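Local coordinates for protein isocitrate dehydrogenase [NAD] subunit 1, mitochondrial (Saccharomyces cerevisiae, PDB 3BLX) that catalyses, as part of an octamer with subunit 2, the NAD-dependent oxidative decarboxylation of isocitrate to 2-oxoglutarate in the citric acid cycle, and also binds RNA, at residues K176-V181 with P207-S212. Sequence-based numbering, arbitrary orientation.
Sequences KSVTAV and PDIDVS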
ATOM      1  N   LYS E 176     -17.848  33.937  -6.630  1.00 51.07           N
ATOM      2  CA  LYS E 176     -16.868  34.900  -6.158  1.00 53.56           C
ATOM      3  C   LYS E 176     -16.749  34.947  -4.645  1.00 54.24           C
ATOM      4  O   LYS E 176     -15.799  35.518  -4.124  1.00 67.25           O
ATOM      5  CB  LYS E 176     -17.158  36.288  -6.739  1.00 70.14           C
ATOM      6  CG  LYS E 176     -16.655  36.436  -8.172  1.00 85.51           C
ATOM      7  CD  LYS E 176     -17.570  37.301  -9.024  1.00100.67           C
ATOM      8  CE  LYS E 176     -17.224  37.130 -10.497  1.00101.75           C
ATOM      9  NZ  LYS E 176     -17.983  38.074 -11.364  1.00107.45           N
ATOM     10  N   SER E 177     -17.697  34.330  -3.945  1.00 45.71           N
ATOM     11  CA  SER E 177     -17.688  34.322  -2.484  1.00 50.58           C
ATOM     12  C   SER E 177     -17.815  32.932  -1.891  1.00 50.94           C
ATOM     13  O   SER E 177     -18.672  32.151  -2.280  1.00 46.63           O
ATOM     14  CB  SER E 177     -18.800  35.204  -1.911  1.00 50.94           C
ATOM     15  OG  SER E 177     -18.351  36.534  -1.714  1.00 76.34           O
ATOM     16  N   VAL E 178     -16.950  32.638  -0.932  1.00 46.28           N
ATOM     17  CA  VAL E 178     -17.071  31.441  -0.139  1.00 28.64           C
ATOM     18  C   VAL E 178     -17.147  31.844   1.311  1.00 30.00           C
ATOM     19  O   VAL E 178     -16.245  32.512   1.814  1.00 45.57           O
ATOM     20  CB  VAL E 178     -15.868  30.512  -0.348  1.00 29.80           C
ATOM     21  CG1 VAL E 178     -15.829  29.427   0.728  1.00 27.99           C
ATOM     22  CG2 VAL E 178     -15.924  29.896  -1.737  1.00 26.08           C
ATOM     23  N   THR E 179     -18.216  31.446   1.988  1.00 28.00           N
ATOM     24  CA  THR E 179     -18.364  31.761   3.403  1.00 35.28           C
ATOM     25  C   THR E 179     -18.337  30.490   4.234  1.00 34.65           C
ATOM     26  O   THR E 179     -19.137  29.606   4.029  1.00 35.08           O
ATOM     27  CB  THR E 179     -19.692  32.512   3.678  1.00 33.77           C
ATOM     28  OG1 THR E 179     -19.784  33.645   2.821  1.00 53.62           O
ATOM     29  CG2 THR E 179     -19.770  32.976   5.121  1.00 34.14           C
ATOM     30  N   ALA E 180     -17.424  30.401   5.184  1.00 25.75           N
ATOM     31  CA  ALA E 180     -17.471  29.314   6.150  1.00 28.14           C
ATOM     32  C   ALA E 180     -18.507  29.572   7.246  1.00 28.64           C
ATOM     33  O   ALA E 180     -18.517  30.631   7.875  1.00 41.79           O
ATOM     34  CB  ALA E 180     -16.106  29.097   6.759  1.00 21.77           C
ATOM     35  N   VAL E 181     -19.373  28.594   7.472  1.00 26.32           N
ATOM     36  CA  VAL E 181     -20.393  28.675   8.503  1.00 30.59           C
ATOM     37  C   VAL E 181     -19.988  27.794   9.680  1.00 29.44           C
ATOM     38  O   VAL E 181     -19.737  26.613   9.512  1.00 31.78           O
ATOM     39  CB  VAL E 181     -21.785  28.211   7.964  1.00 23.01           C
ATOM     40  CG1 VAL E 181     -22.818  28.195   9.085  1.00 28.40           C
ATOM     41  CG2 VAL E 181     -22.243  29.099   6.825  1.00 27.70           C
ATOM     42  N   PRO E 207      -6.658  33.433  -4.038  1.00 68.91           N
ATOM     43  CA  PRO E 207      -6.705  34.850  -3.638  1.00 65.14           C
ATOM     44  C   PRO E 207      -7.828  35.596  -4.361  1.00 71.32           C
ATOM     45  O   PRO E 207      -8.392  36.571  -3.823  1.00 48.04           O
ATOM     46  CB  PRO E 207      -5.333  35.387  -4.071  1.00 55.80           C
ATOM     47  CG  PRO E 207      -4.509  34.135  -4.460  1.00 67.55           C
ATOM     48  CD  PRO E 207      -5.517  33.134  -4.918  1.00 54.50           C
ATOM     49  N   ASP E 208      -8.150  35.109  -5.566  1.00 71.62           N
ATOM     50  CA  ASP E 208      -9.207  35.672  -6.420  1.00 70.74           C
ATOM     51  C   ASP E 208     -10.622  35.470  -5.858  1.00 77.14           C
ATOM     52  O   ASP E 208     -11.604  35.997  -6.397  1.00 67.59           O
ATOM     53  CB  ASP E 208      -9.136  35.051  -7.816  1.00 90.29           C
ATOM     54  CG  ASP E 208      -7.831  35.367  -8.539  1.00123.91           C
ATOM     55  OD1 ASP E 208      -7.086  36.256  -8.058  1.00120.64           O
ATOM     56  OD2 ASP E 208      -7.555  34.728  -9.589  1.00112.11           O
ATOM     57  N   ILE E 209     -10.715  34.699  -4.780  1.00 70.22           N
ATOM     58  CA  ILE E 209     -11.993  34.408  -4.154  1.00 50.28           C
ATOM     59  C   ILE E 209     -12.102  35.000  -2.745  1.00 51.82           C
ATOM     60  O   ILE E 209     -11.217  34.822  -1.897  1.00 55.20           O
ATOM     61  CB  ILE E 209     -12.254  32.896  -4.121  1.00 41.11           C
ATOM     62  CG1 ILE E 209     -12.396  32.371  -5.537  1.00 32.57           C
ATOM     63  CG2 ILE E 209     -13.514  32.603  -3.324  1.00 46.21           C
ATOM     64  CD1 ILE E 209     -12.520  30.880  -5.615  1.00 51.73           C
ATOM     65  N   ASP E 210     -13.200  35.705  -2.508  1.00 45.13           N
ATOM     66  CA  ASP E 210     -13.469  36.316  -1.211  1.00 56.37           C
ATOM     67  C   ASP E 210     -13.849  35.277  -0.177  1.00 50.55           C
ATOM     68  O   ASP E 210     -14.872  34.598  -0.311  1.00 64.48           O
ATOM     69  CB  ASP E 210     -14.618  37.333  -1.312  1.00 64.44           C
ATOM     70  CG  ASP E 210     -14.194  38.646  -1.951  1.00 92.10           C
ATOM     71  OD1 ASP E 210     -13.093  38.706  -2.548  1.00 93.54           O
ATOM     72  OD2 ASP E 210     -14.971  39.620  -1.861  1.00 94.34           O
ATOM     73  N   VAL E 211     -13.040  35.173   0.866  1.00 35.38           N
ATOM     74  CA  VAL E 211     -13.366  34.306   1.994  1.00 42.38           C
ATOM     75  C   VAL E 211     -14.028  35.113   3.106  1.00 42.43           C
ATOM     76  O   VAL E 211     -13.769  36.294   3.243  1.00 43.47           O
ATOM     77  CB  VAL E 211     -12.115  33.679   2.586  1.00 38.57           C
ATOM     78  CG1 VAL E 211     -12.482  32.376   3.284  1.00 50.27           C
ATOM     79  CG2 VAL E 211     -11.079  33.441   1.495  1.00 53.41           C
ATOM     80  N   SER E 212     -14.875  34.473   3.903  1.00 40.26           N
ATOM     81  CA  SER E 212     -15.537  35.164   5.002  1.00 38.43           C
ATOM     82  C   SER E 212     -16.064  34.143   5.998  1.00 46.06           C
ATOM     83  O   SER E 212     -15.988  32.945   5.758  1.00 41.45           O
ATOM     84  CB  SER E 212     -16.669  36.065   4.490  1.00 47.32           C
ATOM     85  OG  SER E 212     -17.279  35.536   3.306  1.00 55.96           O
TER
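The beta-alpha-beta crossover of strand 177-182, helix 190-205 and strand 210-215 begins its parallel pairing here, with S177, V178 and T179 set against D210, V211 and S212. The backbone bonds alternate as parallel strands require: K176 O receives D210 N at 3.1 Å, V178 N bonds to D210 O at 2.9 Å, and A180 N reaches S212 O at 3.0 Å. Between the last two, the bond from S212 N to V178 O is weak, bent to 127° at the hydrogen, while V211 CA lends the same oxygen a C-H contact at 3.4 Å. The two faces of the pair differ in character. On one, the hydroxyls T179 OG1 and S212 OG hydrogen-bond at 3.2 Å; T179 OG1 lies beside its own backbone N (chi1 -53°), and its methyl CG2 turns to S212 O. S177 OG comes to 3.8 Å of D210 CB on this same face. On the other, apolar side chains gather, and V178 CG2 meets I209 CG2 at 4.0 Å, the two side chains crossing at a slant. Helix 156-172 covers that apolar face through F167 and A170, and the crossover helix 190-205 lies against A180 and V211. Strand 177-182 is an inner strand, because strand 232-235 pairs in parallel with its other edge; the carboxylate oxygen D231 OD2, just before that strand, accepts hydrogen bonds from the backbone N of both K176 and S177.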